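Local coordinates for Trm112p-like protein (Encephalitozoon cuniculi, PDB 3Q87) that probably activates a partner methyltransferase, forming with it a complex responsible for methylating the translation termination factor eRF1, and binds a zinc ion, at residues Met17-Leu22 with Arg101-Gly106; Leu22-Ala27 with Ile93-Gly98; Lys38-His43 with Lys85-Leu90. All coordinates share one frame; numbering follows the deposited sequence.

Contact 1: Met17-Leu22 with Arg101-Gly106; sequences MTKLIL and RCDMCG. With ZN (zinc ion), chain C.
With chi1 at 68°, Asp103 holds its CG between the backbone N and carbonyl carbon, which swings the carboxylate back over Lys19. There OD1 takes the Lys19 N-H at 3.1 Å, from above the carboxylate plane, while OD2 rests against the aliphatic chain, 3.2 Å from Lys19 CD, the two side chains crossing at a slant. Lys19 NZ is salt-bridged to Glu51 and stays 4.3 Å from Asp103 OD2, too far for a salt bridge. Asp103 N donates to Lys19 O at 2.9 Å. Cys102 has SG anti to its backbone N (chi1 173°), turned to the zinc ion at 2.3 Å; the Thr18 hydroxyl OG1 sits 3.2 Å from this sulfur. Cys102 and Cys105, with Cys11 and Cys14, make the four-cysteine site of a zinc beta-ribbon, its second CxxC pair running from Cys102, at the end of strand 98-102, into the turn that holds Cys105. The N-H of Cys105 points almost straight at Cys102 SG, and that of Met104 adds a weaker bond. Beyond the site, Ile21 and Arg101 form a hydrogen-bonded antiparallel pair, Ile21 N to Arg101 O at 2.7 Å. Their side chains lie on one face of the sheet, Ile21 CB over the Arg101 guanidinium.

Contact 2: Leu22-Ala27 with Ile93-Gly98; sequences LECEKA and IDVVEG
Lys26 and Glu97 form a hydrogen-bonded antiparallel pair, bracketed by two classic beta bulges. In the first, Glu25 and Lys26 both face Glu97, whose carbonyl O accepts Lys26 N at 3.0 Å and, through a weak, strongly bent bond, Glu25 N. In the second, Lys26 O takes two N-H groups, Val96 N at 2.9 Å and Glu97 N at 3.1 Å, both in the carbonyl plane; the Glu97 bond is nearly straight at 173°. Between Cys24 and Gly98 the backbones lie close, with Glu23 O only 3.0 Å from Gly98 CA. Among side chains, Lys26 and Glu97 share one face, Cys24, Val95 and Ala27 the other. Lys26 CG stands between its backbone N and carbonyl carbon (chi1 68°), 3.2 Å from Val96 CG2 and alongside Glu97 CG. Cys24 SG meets Val95 CG1 at 4.0 Å, and Ala27 CB meets Ile93 CG2 at 4.2 Å. The polar end of Glu97 is held by Gly113 N. Both segments turn a corner, at Glu25 and Glu97, 22-27 leaving the four-stranded sheet for the ribbon 26-29/93-96, 93-98 going the other way, while Val95 packs on Ile111 of strand 108-112 and Ile93 on Phe63 of a loop.

Contact 3: Lys38-His43 with Lys85-Leu90; sequences KIFNKH and KIKEFL
Phe40 reaches across to helix 84-91, and three side chains one helical turn apart or less receive its ring. Leu90 CD1 comes to 3.7 Å from Phe40 CD2, Ile86 CG2 to 3.9 Å from Phe40 CZ, and Lys87 CG to 3.9 Å from Phe40 CE1; each methyl or methylene approaches the ring obliquely. The Ile86 and Leu90 side chains cross that of Phe40 at about a right angle. Lys87 contributes at both ends: its chain stays extended past CG and bends at the last torsion (chi4 -83°), carrying NZ to Lys38 O at 2.6 Å, nearly in line with the carbonyl bond. The helix thus grips the incoming loop by a backbone oxygen as well as by the aromatic ring. At the start of helix 42-59, Lys42 CG sits over one face of the Phe40 ring, 3.4 Å above its plane and toward the rim, and Lys42 NZ is tied to Asp83 by a salt bridge. Farther out, Phe76 of helix 70-78 packs on both Phe40 and Ile86, and Phe45 and Leu56 of helix 42-59 on Leu90. On the loop itself, Ile39 N bonds to Thr46 of the methylase chain. The arrangement is part of the packing between helices 42-59, 70-78 and 84-91.

In the fold
Contacts 1 and 2 follow one another along strand 20-24 and share Leu22, their centres about 16 Å apart; at one end the strand pairs beside the zinc site, at the other it bends into the ribbon 26-29/93-96. Contact 3 lies in the helical part inserted between the strands of that ribbon, its centre about 17 Å from that of contact 2 and 20 Å from that of contact 1, on the opposite side of the chain's centre from contact 1. Leu22, where the segments overlap, has its side chain about 12 Å from that of the zinc ligand Cys102. Contact 2 lies where the zinc-bearing sheet passes into the ribbon. Met17 of contact 1 and Ile39 of contact 3 both meet the methylase chain.

Contact 1: Met17-Leu22 with Arg101-Gly106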
loop_
_atom_site.group_PDB
_atom_site.type_symbol
_atom_site.label_atom_id
_atom_site.label_comp_id
_atom_site.label_asym_id
_atom_site.label_seq_id
_atom_site.Cartn_x
_atom_site.Cartn_y
_atom_site.Cartn_z
ATOM N N MET A 17 1.222 -15.822 7.152
ATOM C CA MET A 17 0.067 -15.578 6.291
ATOM C C MET A 17 -1.145 -16.357 6.776
ATOM O O MET A 17 -1.035 -17.511 7.180
ATOM C CB MET A 17 0.347 -15.977 4.836
ATOM C CG MET A 17 1.060 -14.932 3.982
ATOM S SD MET A 17 0.232 -13.330 3.892
ATOM C CE MET A 17 1.152 -12.462 5.147
ATOM N N THR A 18 -2.296 -15.701 6.722
ATOM C CA THR A 18 -3.577 -16.301 7.012
ATOM C C THR A 18 -4.515 -15.801 5.916
ATOM O O THR A 18 -4.106 -15.009 5.072
ATOM C CB THR A 18 -4.113 -15.809 8.356
ATOM O OG1 THR A 18 -4.317 -14.401 8.281
ATOM C CG2 THR A 18 -3.119 -16.099 9.488
ATOM N N LYS A 19 -5.765 -16.242 5.932
ATOM C CA LYS A 19 -6.740 -15.791 4.939
ATOM C C LYS A 19 -7.610 -14.690 5.516
ATOM O O LYS A 19 -8.182 -14.862 6.586
ATOM C CB LYS A 19 -7.638 -16.953 4.522
ATOM C CG LYS A 19 -6.905 -18.135 3.940
ATOM C CD LYS A 19 -7.802 -19.367 3.954
ATOM C CE LYS A 19 -6.998 -20.665 3.892
ATOM N NZ LYS A 19 -7.875 -21.854 4.082
ATOM N N LEU A 20 -7.708 -13.558 4.824
ATOM C CA LEU A 20 -8.622 -12.504 5.250
ATOM C C LEU A 20 -9.954 -12.726 4.559
ATOM O O LEU A 20 -10.011 -12.758 3.337
ATOM C CB LEU A 20 -8.069 -11.117 4.909
ATOM C CG LEU A 20 -6.688 -10.809 5.519
ATOM C CD1 LEU A 20 -6.239 -9.371 5.223
ATOM C CD2 LEU A 20 -6.697 -11.098 7.018
ATOM N N ILE A 21 -11.019 -12.884 5.337
ATOM C CA ILE A 21 -12.341 -13.152 4.763
ATOM C C ILE A 21 -13.183 -11.890 4.701
ATOM O O ILE A 21 -13.298 -11.160 5.676
ATOM C CB ILE A 21 -13.106 -14.240 5.550
ATOM C CG1 ILE A 21 -12.235 -15.487 5.726
ATOM C CG2 ILE A 21 -14.406 -14.608 4.840
ATOM C CD1 ILE A 21 -11.720 -16.055 4.413
ATOM N N LEU A 22 -13.775 -11.651 3.537
ATOM C CA LEU A 22 -14.536 -10.445 3.269
ATOM C C LEU A 22 -15.994 -10.593 3.679
ATOM O O LEU A 22 -16.651 -11.575 3.327
ATOM C CB LEU A 22 -14.452 -10.119 1.772
ATOM C CG LEU A 22 -14.875 -8.767 1.178
ATOM C CD1 LEU A 22 -16.178 -8.900 0.453
ATOM C CD2 LEU A 22 -14.947 -7.617 2.197
ATOM N N ARG A 101 -11.834 -10.182 7.869
ATOM C CA ARG A 101 -11.584 -10.926 9.104
ATOM C C ARG A 101 -10.478 -11.973 8.918
ATOM O O ARG A 101 -10.561 -12.804 8.028
ATOM C CB ARG A 101 -12.879 -11.611 9.587
ATOM C CG ARG A 101 -12.670 -12.540 10.802
ATOM C CD ARG A 101 -13.969 -13.132 11.347
ATOM N NE ARG A 101 -14.826 -13.664 10.294
ATOM C CZ ARG A 101 -14.654 -14.848 9.713
ATOM N NH1 ARG A 101 -13.638 -15.626 10.073
ATOM N NH2 ARG A 101 -15.496 -15.253 8.769
ATOM N N CYS A 102 -9.454 -11.929 9.766
ATOM C CA CYS A 102 -8.411 -12.946 9.759
ATOM C C CYS A 102 -9.001 -14.279 10.190
ATOM O O CYS A 102 -9.580 -14.370 11.256
ATOM C CB CYS A 102 -7.291 -12.580 10.731
ATOM S SG CYS A 102 -6.041 -13.926 10.918
ATOM N N ASP A 103 -8.851 -15.310 9.369
ATOM C CA ASP A 103 -9.459 -16.601 9.676
ATOM C C ASP A 103 -8.783 -17.311 10.842
ATOM O O ASP A 103 -9.354 -18.238 11.398
ATOM C CB ASP A 103 -9.500 -17.513 8.442
ATOM C CG ASP A 103 -8.109 -17.960 7.990
ATOM O OD1 ASP A 103 -7.102 -17.407 8.480
ATOM O OD2 ASP A 103 -8.018 -18.873 7.143
ATOM N N MET A 104 -7.581 -16.876 11.223
ATOM C CA MET A 104 -6.869 -17.544 12.306
ATOM C C MET A 104 -7.091 -16.911 13.680
ATOM O O MET A 104 -7.319 -17.627 14.659
ATOM C CB MET A 104 -5.369 -17.654 12.015
ATOM C CG MET A 104 -5.043 -18.550 10.819
ATOM S SD MET A 104 -5.384 -20.303 11.110
ATOM C CE MET A 104 -4.380 -20.557 12.577
ATOM N N CYS A 105 -7.015 -15.585 13.767
ATOM C CA CYS A 105 -7.157 -14.939 15.069
ATOM C C CYS A 105 -8.446 -14.133 15.184
ATOM O O CYS A 105 -8.743 -13.603 16.248
ATOM C CB CYS A 105 -5.961 -14.040 15.358
ATOM S SG CYS A 105 -6.040 -12.501 14.418
ATOM N N GLY A 106 -9.213 -14.044 14.096
ATOM C CA GLY A 106 -10.465 -13.296 14.115
ATOM C C GLY A 106 -10.370 -11.769 14.134
ATOM O O GLY A 106 -11.381 -11.093 14.241
HETATM ZN ZN ZN C . -4.732 -12.948 12.531
#

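Contact 2: Leu22-Ala27 with Ile93-Gly98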
loop_
_atom_site.group_PDB
_atom_site.type_symbol
_atom_site.label_atom_id
_atom_site.label_comp_id
_atom_site.label_asym_id
_atom_site.label_seq_id
_atom_site.Cartn_x
_atom_site.Cartn_y
_atom_site.Cartn_z
ATOM N N LEU A 22 -13.775 -11.651 3.537
ATOM C CA LEU A 22 -14.536 -10.445 3.269
ATOM C C LEU A 22 -15.994 -10.593 3.679
ATOM O O LEU A 22 -16.651 -11.575 3.327
ATOM C CB LEU A 22 -14.452 -10.119 1.772
ATOM C CG LEU A 22 -14.875 -8.767 1.178
ATOM C CD1 LEU A 22 -16.178 -8.900 0.453
ATOM C CD2 LEU A 22 -14.947 -7.617 2.197
ATOM N N GLU A 23 -16.487 -9.615 4.434
ATOM C CA GLU A 23 -17.919 -9.430 4.614
ATOM C C GLU A 23 -18.309 -8.101 3.984
ATOM O O GLU A 23 -17.702 -7.069 4.264
ATOM C CB GLU A 23 -18.303 -9.448 6.088
ATOM C CG GLU A 23 -19.590 -8.710 6.370
ATOM C CD GLU A 23 -20.453 -9.426 7.377
ATOM O OE1 GLU A 23 -20.977 -8.757 8.300
ATOM O OE2 GLU A 23 -20.602 -10.662 7.242
ATOM N N CYS A 24 -19.327 -8.133 3.136
ATOM C CA CYS A 24 -19.674 -6.981 2.328
ATOM C C CYS A 24 -21.065 -6.446 2.655
ATOM O O CYS A 24 -22.066 -7.087 2.350
ATOM C CB CYS A 24 -19.593 -7.369 0.855
ATOM S SG CYS A 24 -19.886 -6.021 -0.287
ATOM N N GLU A 25 -21.132 -5.278 3.289
ATOM C CA GLU A 25 -22.420 -4.626 3.473
ATOM C C GLU A 25 -22.870 -3.978 2.164
ATOM O O GLU A 25 -23.965 -4.247 1.670
ATOM C CB GLU A 25 -22.388 -3.604 4.605
ATOM C CG GLU A 25 -23.778 -3.179 5.068
ATOM C CD GLU A 25 -24.664 -4.370 5.437
ATOM O OE1 GLU A 25 -24.326 -5.090 6.407
ATOM O OE2 GLU A 25 -25.701 -4.585 4.762
ATOM N N LYS A 26 -22.033 -3.130 1.582
ATOM C CA LYS A 26 -22.374 -2.626 0.260
ATOM C C LYS A 26 -21.189 -2.440 -0.683
ATOM O O LYS A 26 -20.091 -2.057 -0.267
ATOM C CB LYS A 26 -23.235 -1.366 0.347
ATOM C CG LYS A 26 -22.545 -0.156 0.895
ATOM C CD LYS A 26 -23.264 1.113 0.451
ATOM C CE LYS A 26 -23.328 1.231 -1.074
ATOM N NZ LYS A 26 -23.515 2.655 -1.516
ATOM N N ALA A 27 -21.442 -2.728 -1.957
ATOM C CA ALA A 27 -20.427 -2.694 -2.998
ATOM C C ALA A 27 -20.987 -2.043 -4.252
ATOM O O ALA A 27 -22.163 -2.204 -4.558
ATOM C CB ALA A 27 -19.969 -4.103 -3.321
ATOM N N ILE A 93 -14.858 -4.049 -9.056
ATOM C CA ILE A 93 -15.779 -3.920 -7.937
ATOM C C ILE A 93 -15.119 -3.153 -6.811
ATOM O O ILE A 93 -13.939 -3.340 -6.540
ATOM C CB ILE A 93 -16.181 -5.290 -7.376
ATOM C CG1 ILE A 93 -16.830 -6.151 -8.462
ATOM C CG2 ILE A 93 -17.118 -5.116 -6.187
ATOM C CD1 ILE A 93 -17.163 -7.559 -7.996
ATOM N N ASP A 94 -15.897 -2.323 -6.130
ATOM C CA ASP A 94 -15.400 -1.600 -4.976
ATOM C C ASP A 94 -16.310 -1.810 -3.767
ATOM O O ASP A 94 -17.488 -1.435 -3.786
ATOM C CB ASP A 94 -15.297 -0.110 -5.297
ATOM C CG ASP A 94 -14.762 0.693 -4.131
ATOM O OD1 ASP A 94 -13.663 0.348 -3.630
ATOM O OD2 ASP A 94 -15.434 1.667 -3.721
ATOM N N VAL A 95 -15.768 -2.421 -2.721
ATOM C CA VAL A 95 -16.514 -2.577 -1.487
ATOM C C VAL A 95 -16.432 -1.252 -0.747
ATOM O O VAL A 95 -15.342 -0.816 -0.373
ATOM C CB VAL A 95 -15.936 -3.708 -0.596
ATOM C CG1 VAL A 95 -16.733 -3.836 0.692
ATOM C CG2 VAL A 95 -15.932 -5.021 -1.339
ATOM N N VAL A 96 -17.572 -0.596 -0.551
ATOM C CA VAL A 96 -17.555 0.674 0.155
ATOM C C VAL A 96 -17.773 0.444 1.648
ATOM O O VAL A 96 -17.182 1.123 2.476
ATOM C CB VAL A 96 -18.573 1.709 -0.424
ATOM C CG1 VAL A 96 -18.586 1.668 -1.952
ATOM C CG2 VAL A 96 -19.935 1.437 0.096
ATOM N N GLU A 97 -18.596 -0.545 1.986
ATOM C CA GLU A 97 -18.899 -0.850 3.380
ATOM C C GLU A 97 -18.799 -2.350 3.629
ATOM O O GLU A 97 -19.363 -3.141 2.889
ATOM C CB GLU A 97 -20.299 -0.353 3.749
ATOM C CG GLU A 97 -20.509 1.142 3.533
ATOM C CD GLU A 97 -19.796 2.009 4.567
ATOM O OE1 GLU A 97 -19.607 1.550 5.719
ATOM O OE2 GLU A 97 -19.435 3.158 4.222
ATOM N N GLY A 98 -18.061 -2.734 4.663
ATOM C CA GLY A 98 -17.885 -4.141 4.965
ATOM C C GLY A 98 -16.770 -4.395 5.956
ATOM O O GLY A 98 -16.460 -3.541 6.786
#

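Contact 3: Lys38-His43 with Lys85-Leu90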
loop_
_atom_site.group_PDB
_atom_site.type_symbol
_atom_site.label_atom_id
_atom_site.label_comp_id
_atom_site.label_asym_id
_atom_site.label_seq_id
_atom_site.Cartn_x
_atom_site.Cartn_y
_atom_site.Cartn_z
ATOM N N LYS A 38 -3.391 -2.484 -14.339
ATOM C CA LYS A 38 -4.058 -3.386 -13.414
ATOM C C LYS A 38 -3.205 -4.615 -13.216
ATOM O O LYS A 38 -3.416 -5.634 -13.858
ATOM C CB LYS A 38 -5.429 -3.807 -13.955
ATOM C CG LYS A 38 -6.522 -2.759 -13.798
ATOM C CD LYS A 38 -7.872 -3.273 -14.298
ATOM C CE LYS A 38 -8.080 -2.954 -15.759
ATOM N NZ LYS A 38 -8.343 -1.497 -15.957
ATOM N N ILE A 39 -2.232 -4.516 -12.327
ATOM C CA ILE A 39 -1.400 -5.649 -11.995
ATOM C C ILE A 39 -1.861 -6.234 -10.659
ATOM O O ILE A 39 -2.087 -5.491 -9.700
ATOM C CB ILE A 39 0.049 -5.204 -11.897
ATOM C CG1 ILE A 39 0.447 -4.497 -13.195
ATOM C CG2 ILE A 39 0.962 -6.379 -11.630
ATOM C CD1 ILE A 39 1.849 -4.017 -13.193
ATOM N N PHE A 40 -2.034 -7.554 -10.606
ATOM C CA PHE A 40 -2.340 -8.233 -9.339
ATOM C C PHE A 40 -1.454 -9.447 -9.053
ATOM O O PHE A 40 -0.730 -9.927 -9.925
ATOM C CB PHE A 40 -3.831 -8.586 -9.238
ATOM C CG PHE A 40 -4.278 -9.689 -10.170
ATOM C CD1 PHE A 40 -4.403 -9.464 -11.540
ATOM C CD2 PHE A 40 -4.622 -10.940 -9.667
ATOM C CE1 PHE A 40 -4.835 -10.475 -12.400
ATOM C CE2 PHE A 40 -5.062 -11.961 -10.523
ATOM C CZ PHE A 40 -5.166 -11.723 -11.888
ATOM N N ASN A 41 -1.497 -9.920 -7.812
ATOM C CA ASN A 41 -0.681 -11.044 -7.362
ATOM C C ASN A 41 -1.376 -12.361 -7.674
ATOM O O ASN A 41 -2.040 -12.967 -6.817
ATOM C CB ASN A 41 -0.404 -10.905 -5.870
ATOM C CG ASN A 41 0.126 -9.534 -5.526
ATOM O OD1 ASN A 41 1.300 -9.241 -5.749
ATOM N ND2 ASN A 41 -0.746 -8.671 -5.013
ATOM N N LYS A 42 -1.230 -12.779 -8.926
ATOM C CA LYS A 42 -1.954 -13.926 -9.456
ATOM C C LYS A 42 -1.880 -15.162 -8.559
ATOM O O LYS A 42 -2.902 -15.779 -8.282
ATOM C CB LYS A 42 -1.485 -14.231 -10.879
ATOM C CG LYS A 42 -2.015 -13.233 -11.884
ATOM C CD LYS A 42 -1.470 -13.470 -13.279
ATOM C CE LYS A 42 -2.271 -12.667 -14.291
ATOM N NZ LYS A 42 -1.970 -13.049 -15.694
ATOM N N HIS A 43 -0.686 -15.501 -8.088
ATOM C CA HIS A 43 -0.519 -16.677 -7.245
ATOM C C HIS A 43 -1.423 -16.671 -6.003
ATOM O O HIS A 43 -1.826 -17.738 -5.512
ATOM C CB HIS A 43 0.942 -16.841 -6.834
ATOM C CG HIS A 43 1.391 -15.858 -5.801
ATOM N ND1 HIS A 43 1.595 -16.208 -4.483
ATOM C CD2 HIS A 43 1.680 -14.538 -5.889
ATOM C CE1 HIS A 43 1.989 -15.147 -3.803
ATOM N NE2 HIS A 43 2.047 -14.118 -4.633
ATOM N N LYS A 85 -11.442 -11.855 -17.273
ATOM C CA LYS A 85 -12.611 -11.939 -16.411
ATOM C C LYS A 85 -12.237 -11.768 -14.942
ATOM O O LYS A 85 -12.991 -11.183 -14.169
ATOM C CB LYS A 85 -13.351 -13.261 -16.642
ATOM C CG LYS A 85 -14.210 -13.238 -17.888
ATOM C CD LYS A 85 -14.396 -14.615 -18.510
ATOM C CE LYS A 85 -15.055 -14.489 -19.884
ATOM N NZ LYS A 85 -15.021 -15.754 -20.670
ATOM N N ILE A 86 -11.072 -12.281 -14.565
ATOM C CA ILE A 86 -10.579 -12.134 -13.202
ATOM C C ILE A 86 -10.303 -10.658 -12.880
ATOM O O ILE A 86 -10.828 -10.119 -11.901
ATOM C CB ILE A 86 -9.313 -12.988 -12.985
ATOM C CG1 ILE A 86 -9.594 -14.446 -13.355
ATOM C CG2 ILE A 86 -8.821 -12.895 -11.547
ATOM C CD1 ILE A 86 -10.831 -15.024 -12.695
ATOM N N LYS A 87 -9.491 -10.013 -13.717
ATOM C CA LYS A 87 -9.193 -8.585 -13.585
ATOM C C LYS A 87 -10.465 -7.770 -13.440
ATOM O O LYS A 87 -10.532 -6.821 -12.664
ATOM C CB LYS A 87 -8.472 -8.078 -14.831
ATOM C CG LYS A 87 -6.974 -8.300 -14.894
ATOM C CD LYS A 87 -6.461 -7.764 -16.236
ATOM C CE LYS A 87 -5.016 -8.132 -16.519
ATOM N NZ LYS A 87 -4.047 -7.213 -15.866
ATOM N N GLU A 88 -11.471 -8.123 -14.226
ATOM C CA GLU A 88 -12.725 -7.397 -14.226
ATOM C C GLU A 88 -13.418 -7.537 -12.870
ATOM O O GLU A 88 -14.025 -6.595 -12.366
ATOM C CB GLU A 88 -13.612 -7.938 -15.349
ATOM C CG GLU A 88 -14.869 -7.140 -15.630
ATOM C CD GLU A 88 -15.592 -7.636 -16.874
ATOM O OE1 GLU A 88 -14.907 -7.931 -17.881
ATOM O OE2 GLU A 88 -16.838 -7.732 -16.840
ATOM N N PHE A 89 -13.328 -8.723 -12.280
ATOM C CA PHE A 89 -13.910 -8.952 -10.966
ATOM C C PHE A 89 -13.068 -8.263 -9.882
ATOM O O PHE A 89 -13.603 -7.620 -8.985
ATOM C CB PHE A 89 -14.012 -10.461 -10.701
ATOM C CG PHE A 89 -14.714 -10.826 -9.413
ATOM C CD1 PHE A 89 -16.098 -10.817 -9.330
ATOM C CD2 PHE A 89 -13.983 -11.224 -8.296
ATOM C CE1 PHE A 89 -16.747 -11.174 -8.154
ATOM C CE2 PHE A 89 -14.621 -11.585 -7.115
ATOM C CZ PHE A 89 -16.008 -11.557 -7.044
ATOM N N LEU A 90 -11.752 -8.374 -9.991
ATOM C CA LEU A 90 -10.872 -7.927 -8.908
ATOM C C LEU A 90 -10.640 -6.412 -8.920
ATOM O O LEU A 90 -10.321 -5.812 -7.891
ATOM C CB LEU A 90 -9.547 -8.690 -8.949
ATOM C CG LEU A 90 -9.603 -10.192 -8.626
ATOM C CD1 LEU A 90 -8.242 -10.855 -8.806
ATOM C CD2 LEU A 90 -10.130 -10.455 -7.212
#